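Local coordinates for protein putative transcriptional regulator (Streptomyces coelicolor A3, PDB 2RA5) that probably acts as a GntR-family DNA-binding transcription regulator whose UTRA domain, of the kind that senses small effectors, holds meso-tartaric acid in this crystal, at residues E167-G170 with L171-M175; D160-T163 with G164-E167. One frame throughout, in Å; residues are numbered along the deposited sequence.

Contact 1 of 2, residues E167-G170 with L171-M175. With SRT (S,R meso-tartaric acid), chain B.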
ATOM      1  N   GLU A 167      11.339  22.198   4.965  1.00 88.53           N
ATOM      2  CA  GLU A 167      12.552  21.403   4.870  1.00 97.05           C
ATOM      3  C   GLU A 167      12.961  20.926   6.260  1.00 85.29           C
ATOM      4  O   GLU A 167      13.722  19.968   6.405  1.00 88.39           O
ATOM      5  CB  GLU A 167      13.662  22.194   4.172  1.00 94.03           C
ATOM      6  CG  GLU A 167      13.359  22.474   2.695  1.00 84.56           C
ATOM      7  CD  GLU A 167      14.385  23.381   2.037  1.00 98.96           C
ATOM      8  OE1 GLU A 167      14.818  23.090   0.894  1.00 87.92           O
ATOM      9  OE2 GLU A 167      14.756  24.394   2.666  1.00105.73           O
ATOM     10  N   ALA A 168      12.413  21.588   7.277  1.00 83.60           N
ATOM     11  CA  ALA A 168      12.649  21.227   8.672  1.00 83.37           C
ATOM     12  C   ALA A 168      11.745  20.090   9.145  1.00 89.65           C
ATOM     13  O   ALA A 168      12.234  19.060   9.599  1.00 87.88           O
ATOM     14  CB  ALA A 168      12.477  22.446   9.573  1.00 82.28           C
ATOM     15  N   THR A 169      10.432  20.276   9.028  1.00 91.09           N
ATOM     16  CA  THR A 169       9.473  19.319   9.581  1.00 83.21           C
ATOM     17  C   THR A 169       8.424  18.817   8.579  1.00 88.20           C
ATOM     18  O   THR A 169       8.219  19.405   7.515  1.00 86.38           O
ATOM     19  CB  THR A 169       8.756  19.903  10.828  1.00 89.84           C
ATOM     20  OG1 THR A 169       7.791  20.888  10.434  1.00 83.46           O
ATOM     21  CG2 THR A 169       9.764  20.552  11.765  1.00105.88           C
ATOM     22  N   GLY A 170       7.764  17.720   8.937  1.00 86.72           N
ATOM     23  CA  GLY A 170       6.690  17.165   8.130  1.00 68.69           C
ATOM     24  C   GLY A 170       5.471  18.065   7.987  1.00 73.92           C
ATOM     25  O   GLY A 170       5.199  18.944   8.808  1.00 66.95           O
ATOM     26  N   LEU A 171       4.713  17.826   6.929  1.00 55.81           N
ATOM     27  CA  LEU A 171       3.561  18.663   6.613  1.00 53.29           C
ATOM     28  C   LEU A 171       2.457  18.535   7.658  1.00 69.28           C
ATOM     29  O   LEU A 171       1.789  19.519   7.975  1.00 54.13           O
ATOM     30  CB  LEU A 171       3.034  18.326   5.211  1.00 58.56           C
ATOM     31  CG  LEU A 171       1.757  19.022   4.740  1.00 59.18           C
ATOM     32  CD1 LEU A 171       1.945  20.533   4.749  1.00 55.78           C
ATOM     33  CD2 LEU A 171       1.332  18.528   3.358  1.00 54.28           C
ATOM     34  N   TYR A 172       2.272  17.331   8.199  1.00 63.06           N
ATOM     35  CA  TYR A 172       1.263  17.112   9.241  1.00 60.20           C
ATOM     36  C   TYR A 172       1.576  17.875  10.523  1.00 67.23           C
ATOM     37  O   TYR A 172       0.677  18.449  11.141  1.00 64.17           O
ATOM     38  CB  TYR A 172       1.121  15.626   9.559  1.00 49.78           C
ATOM     39  CG  TYR A 172       0.170  14.899   8.654  1.00 75.52           C
ATOM     40  CD1 TYR A 172      -0.151  15.404   7.389  1.00 70.61           C
ATOM     41  CD2 TYR A 172      -0.398  13.697   9.051  1.00 58.85           C
ATOM     42  CE1 TYR A 172      -1.031  14.736   6.557  1.00 55.98           C
ATOM     43  CE2 TYR A 172      -1.271  13.023   8.233  1.00 68.23           C
ATOM     44  CZ  TYR A 172      -1.584  13.539   6.989  1.00 80.89           C
ATOM     45  OH  TYR A 172      -2.456  12.832   6.194  1.00 77.55           O
ATOM     46  N   ARG A 173       2.848  17.859  10.927  0.50 68.23           N
ATOM     47  CA  ARG A 173       3.288  18.550  12.138  0.50 70.39           C
ATOM     48  C   ARG A 173       3.022  20.036  12.000  0.50 73.01           C
ATOM     49  O   ARG A 173       2.497  20.669  12.916  0.50 71.05           O
ATOM     50  CB  ARG A 173       4.778  18.291  12.415  0.50 79.27           C
ATOM     51  CG  ARG A 173       5.366  19.109  13.580  0.50 81.70           C
ATOM     52  CD  ARG A 173       6.847  18.778  13.812  0.50 90.04           C
ATOM     53  NE  ARG A 173       7.593  19.856  14.473  0.50 94.00           N
ATOM     54  CZ  ARG A 173       8.260  19.735  15.622  0.50 90.64           C
ATOM     55  NH1 ARG A 173       8.907  20.779  16.124  0.50 79.96           N
ATOM     56  NH2 ARG A 173       8.296  18.576  16.270  0.50 86.97           N
ATOM     57  N   LEU A 174       3.369  20.588  10.839  1.00 74.34           N
ATOM     58  CA  LEU A 174       3.126  22.007  10.574  1.00 70.36           C
ATOM     59  C   LEU A 174       1.648  22.347  10.690  1.00 62.90           C
ATOM     60  O   LEU A 174       1.280  23.350  11.300  1.00 64.22           O
ATOM     61  CB  LEU A 174       3.633  22.401   9.188  1.00 78.30           C
ATOM     62  CG  LEU A 174       5.053  22.963   9.153  1.00 93.63           C
ATOM     63  CD1 LEU A 174       5.502  23.226   7.724  1.00 89.11           C
ATOM     64  CD2 LEU A 174       5.100  24.233   9.973  1.00 82.35           C
HETATM   65  N   MSE A 175       0.800  21.506  10.107  1.00 56.42           N
HETATM   66  CA  MSE A 175      -0.638  21.777  10.101  1.00 77.08           C
HETATM   67  C   MSE A 175      -1.221  21.737  11.504  1.00 65.69           C
HETATM   68  O   MSE A 175      -2.039  22.575  11.879  1.00 55.02           O
HETATM   69  CB  MSE A 175      -1.382  20.799   9.191  1.00 63.40           C
HETATM   70  CG  MSE A 175      -0.957  20.878   7.725  1.00 65.93           C
HETATM   71 SE   MSE A 175      -2.050  19.788   6.532  0.75 82.47          SE
HETATM   72  CE  MSE A 175      -2.076  18.132   7.555  1.00 87.18           C
TER
HETATM   73  O1  SRT B 247       2.898  14.740   3.395  1.00 78.97           O
HETATM   74  O11 SRT B 247       3.607  12.633   3.425  1.00 80.36           O
HETATM   75  C1  SRT B 247       3.660  13.833   3.836  1.00 78.79           C
HETATM   76  C2  SRT B 247       4.709  14.202   4.870  1.00 75.69           C
HETATM   77  O2  SRT B 247       4.563  15.575   5.250  1.00 70.63           O
HETATM   78  C3  SRT B 247       4.689  13.252   6.086  1.00 75.43           C
HETATM   79  O3  SRT B 247       5.936  13.245   6.794  1.00 75.31           O
HETATM   80  C4  SRT B 247       3.621  13.638   7.061  1.00 76.16           C
HETATM   81  O4  SRT B 247       3.892  14.414   8.026  1.00 74.42           O
HETATM   82  O41 SRT B 247       2.501  13.135   6.832  1.00 76.86           O
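L171 follows directly on G170, the N-cap residue of a helix whose first turn forms part of the tartaric acid pocket of the UTRA domain. G170, with no side chain, lets the ligand's O4 come close. The L171 N-H points out of the helix start to the tartrate hydroxyl O2, 2.8 Å from N, and L171 CB lies against the same oxygen. With CG anti to the backbone N (chi1 175°), the isobutyl group is carried away from G170 toward strands 145-154 and 224-232. One residue on, Y172 N makes a weak hydrogen bond to carboxylate oxygen O4 at 3.3 Å. The other oxygen of that carboxylate, O41, sits over one face of the Y172 ring, nearer the CG end than the ring centre and 3.4 Å from CG, while the ring hydroxyl bonds to T217. R173 stretches out from CG to NE and lies across T169, bringing NE 3.5 Å from T169 CG2; R173 is modelled in two conformers, so this touch describes one of them. L174 closes the turn: its N donates to G170 O at 3.2 Å, with an N-H...O angle of 166°. Its CG rests 3.7 Å from T169 OG1. At M175, a selenomethionine, the N-H returns to L171 O and continues the helix. The helix start would probably suit an acid group, and R138 and R215 also bond the ligand. Around this pocket L171 and M175 pack on strands 145-154 and 224-232, and L174 on helix 165-168.

Contact 2 of 2, residues D160-T163 with G164-E167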
ATOM      1  N   ASP A 160       0.429  28.815   7.093  1.00123.49           N
ATOM      2  CA  ASP A 160       1.487  29.573   6.442  1.00126.35           C
ATOM      3  C   ASP A 160       2.485  28.553   5.926  1.00113.69           C
ATOM      4  O   ASP A 160       3.073  27.790   6.698  1.00 97.41           O
ATOM      5  CB  ASP A 160       2.167  30.526   7.426  1.00152.20           C
ATOM      6  CG  ASP A 160       1.171  31.347   8.229  1.00171.58           C
ATOM      7  OD1 ASP A 160       0.516  30.781   9.132  1.00173.40           O
ATOM      8  OD2 ASP A 160       1.053  32.564   7.961  1.00161.12           O
ATOM      9  N   LEU A 161       2.673  28.534   4.615  1.00114.05           N
ATOM     10  CA  LEU A 161       3.351  27.416   3.980  1.00109.45           C
ATOM     11  C   LEU A 161       4.822  27.688   3.683  1.00103.29           C
ATOM     12  O   LEU A 161       5.432  26.984   2.882  1.00103.89           O
ATOM     13  CB  LEU A 161       2.604  27.007   2.700  1.00102.42           C
ATOM     14  CG  LEU A 161       1.114  26.658   2.866  1.00101.87           C
ATOM     15  CD1 LEU A 161       0.221  27.898   2.858  1.00 93.56           C
ATOM     16  CD2 LEU A 161       0.660  25.693   1.789  1.00 86.24           C
ATOM     17  N   ASP A 162       5.393  28.684   4.359  0.50106.15           N
ATOM     18  CA  ASP A 162       6.793  29.073   4.168  0.50104.55           C
ATOM     19  C   ASP A 162       7.701  27.923   3.736  0.50102.69           C
ATOM     20  O   ASP A 162       7.863  26.937   4.463  0.50 92.05           O
ATOM     21  CB  ASP A 162       7.347  29.719   5.444  0.50102.88           C
ATOM     22  CG  ASP A 162       8.864  29.863   5.428  0.50 98.24           C
ATOM     23  OD1 ASP A 162       9.508  29.416   6.399  0.50 96.29           O
ATOM     24  OD2 ASP A 162       9.416  30.421   4.453  0.50 95.24           O
ATOM     25  N   THR A 163       8.285  28.044   2.544  1.00108.75           N
ATOM     26  CA  THR A 163       9.323  27.113   2.142  1.00101.63           C
ATOM     27  C   THR A 163      10.410  27.289   3.182  1.00107.69           C
ATOM     28  O   THR A 163      10.677  28.410   3.616  1.00116.17           O
ATOM     29  CB  THR A 163       9.891  27.453   0.733  1.00 89.94           C
ATOM     30  OG1 THR A 163       9.863  28.871   0.529  1.00111.82           O
ATOM     31  CG2 THR A 163       9.074  26.802  -0.359  1.00 80.13           C
ATOM     32  N   GLY A 164      11.029  26.199   3.604  1.00 87.39           N
ATOM     33  CA  GLY A 164      12.022  26.295   4.656  1.00 90.21           C
ATOM     34  C   GLY A 164      11.522  25.592   5.898  1.00 87.93           C
ATOM     35  O   GLY A 164      12.133  24.624   6.345  1.00 92.05           O
ATOM     36  N   GLN A 165      10.411  26.071   6.452  1.00 77.68           N
ATOM     37  CA  GLN A 165       9.735  25.330   7.504  1.00 66.05           C
ATOM     38  C   GLN A 165       9.517  23.909   7.022  1.00 84.58           C
ATOM     39  O   GLN A 165       9.605  22.954   7.789  1.00 84.18           O
ATOM     40  CB  GLN A 165       8.397  25.962   7.824  1.00 81.17           C
ATOM     41  CG  GLN A 165       8.515  27.362   8.320  1.00102.92           C
ATOM     42  CD  GLN A 165       7.935  27.500   9.695  1.00109.65           C
ATOM     43  OE1 GLN A 165       6.872  28.089   9.871  1.00107.19           O
ATOM     44  NE2 GLN A 165       8.617  26.927  10.684  1.00105.68           N
ATOM     45  N   LEU A 166       9.255  23.792   5.726  1.00 83.28           N
ATOM     46  CA  LEU A 166       8.941  22.526   5.090  1.00 82.73           C
ATOM     47  C   LEU A 166      10.152  21.613   4.938  1.00 80.17           C
ATOM     48  O   LEU A 166      10.011  20.402   4.775  1.00 85.37           O
ATOM     49  CB  LEU A 166       8.306  22.799   3.728  1.00 65.32           C
ATOM     50  CG  LEU A 166       6.794  23.006   3.822  1.00 90.88           C
ATOM     51  CD1 LEU A 166       6.272  23.815   2.642  1.00 85.78           C
ATOM     52  CD2 LEU A 166       6.070  21.671   3.948  1.00 71.38           C
ATOM     53  N   GLU A 167      11.339  22.198   4.965  1.00 88.53           N
ATOM     54  CA  GLU A 167      12.552  21.403   4.870  1.00 97.05           C
ATOM     55  C   GLU A 167      12.961  20.926   6.260  1.00 85.29           C
ATOM     56  O   GLU A 167      13.722  19.968   6.405  1.00 88.39           O
ATOM     57  CB  GLU A 167      13.662  22.194   4.172  1.00 94.03           C
ATOM     58  CG  GLU A 167      13.359  22.474   2.695  1.00 84.56           C
ATOM     59  CD  GLU A 167      14.385  23.381   2.037  1.00 98.96           C
ATOM     60  OE1 GLU A 167      14.818  23.090   0.894  1.00 87.92           O
ATOM     61  OE2 GLU A 167      14.756  24.394   2.666  1.00105.73           O
TER
HETATM   62  O   HOH W   1       5.264  29.174   7.537  1.00 94.47           O
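Q165 OE1 and D160 O are joined by one water, which donates to both: 3.0 Å from the water oxygen to Q165 OE1 and 2.7 Å to D160 O. The same water accepts a weak bond from D162 N, at 3.2 Å, so three groups fix it between the incoming loop and the first turn of helix 165-168, the short UTRA-domain helix that precedes the one at the tartaric acid pocket. Q165 reaches it by bending at chi2 (-120°), which swings the amide back toward the loop rather than out along the helix. The D162 carboxylate comes in from the loop and lies across the Q165 side chain, its plane 39° from the amide plane. Its OD1 takes a weak bond from Q165 N at 3.5 Å and lies close to Q165 CG; D162 has two conformers, so this detail is doubtful. Beside it, the backbone turns sharply at G164, whose positive phi (113°) would jam any CB against T163 O. G164 is the N-cap residue, and its O accepts from E167 N at 2.9 Å, closing the helical turn. L166 points back at the loop and lays CD1 3.3 Å from L161 O, a carbonyl that also accepts from N112 ND2. Its side chain lies about 6 Å from the ligand and packs on I136 and R138 of strand 132-142, where L161 meets H134 and I136. The chemistry splits by side: water and weak polar bonds tie the outer surface together, while the two leucines pack the inner side against strand 132-142. D162 lies near the start of the helix, where its charge would probably be favourable.

Overall arrangement
Coming from the N terminus, the chain leaves strand 145-154 and enters contact 2, where residues 160-163 turn into 164-167 and start helix 165-168. Contact 1 begins on E167, the residue the two share, passes the break after A168, and starts helix 171-177. Each closes a short local turn; they follow in series, neither nesting nor crossing, with centres about 8 Å apart. They meet through L174, whose CD1 comes 4.0 Å from Q165 CB, packing the two helices together. Contact 2 seats the first helix against strands 106-116 and 132-142; contact 1 seats the second beside 145-154 and 224-232, with the tartrate at its start.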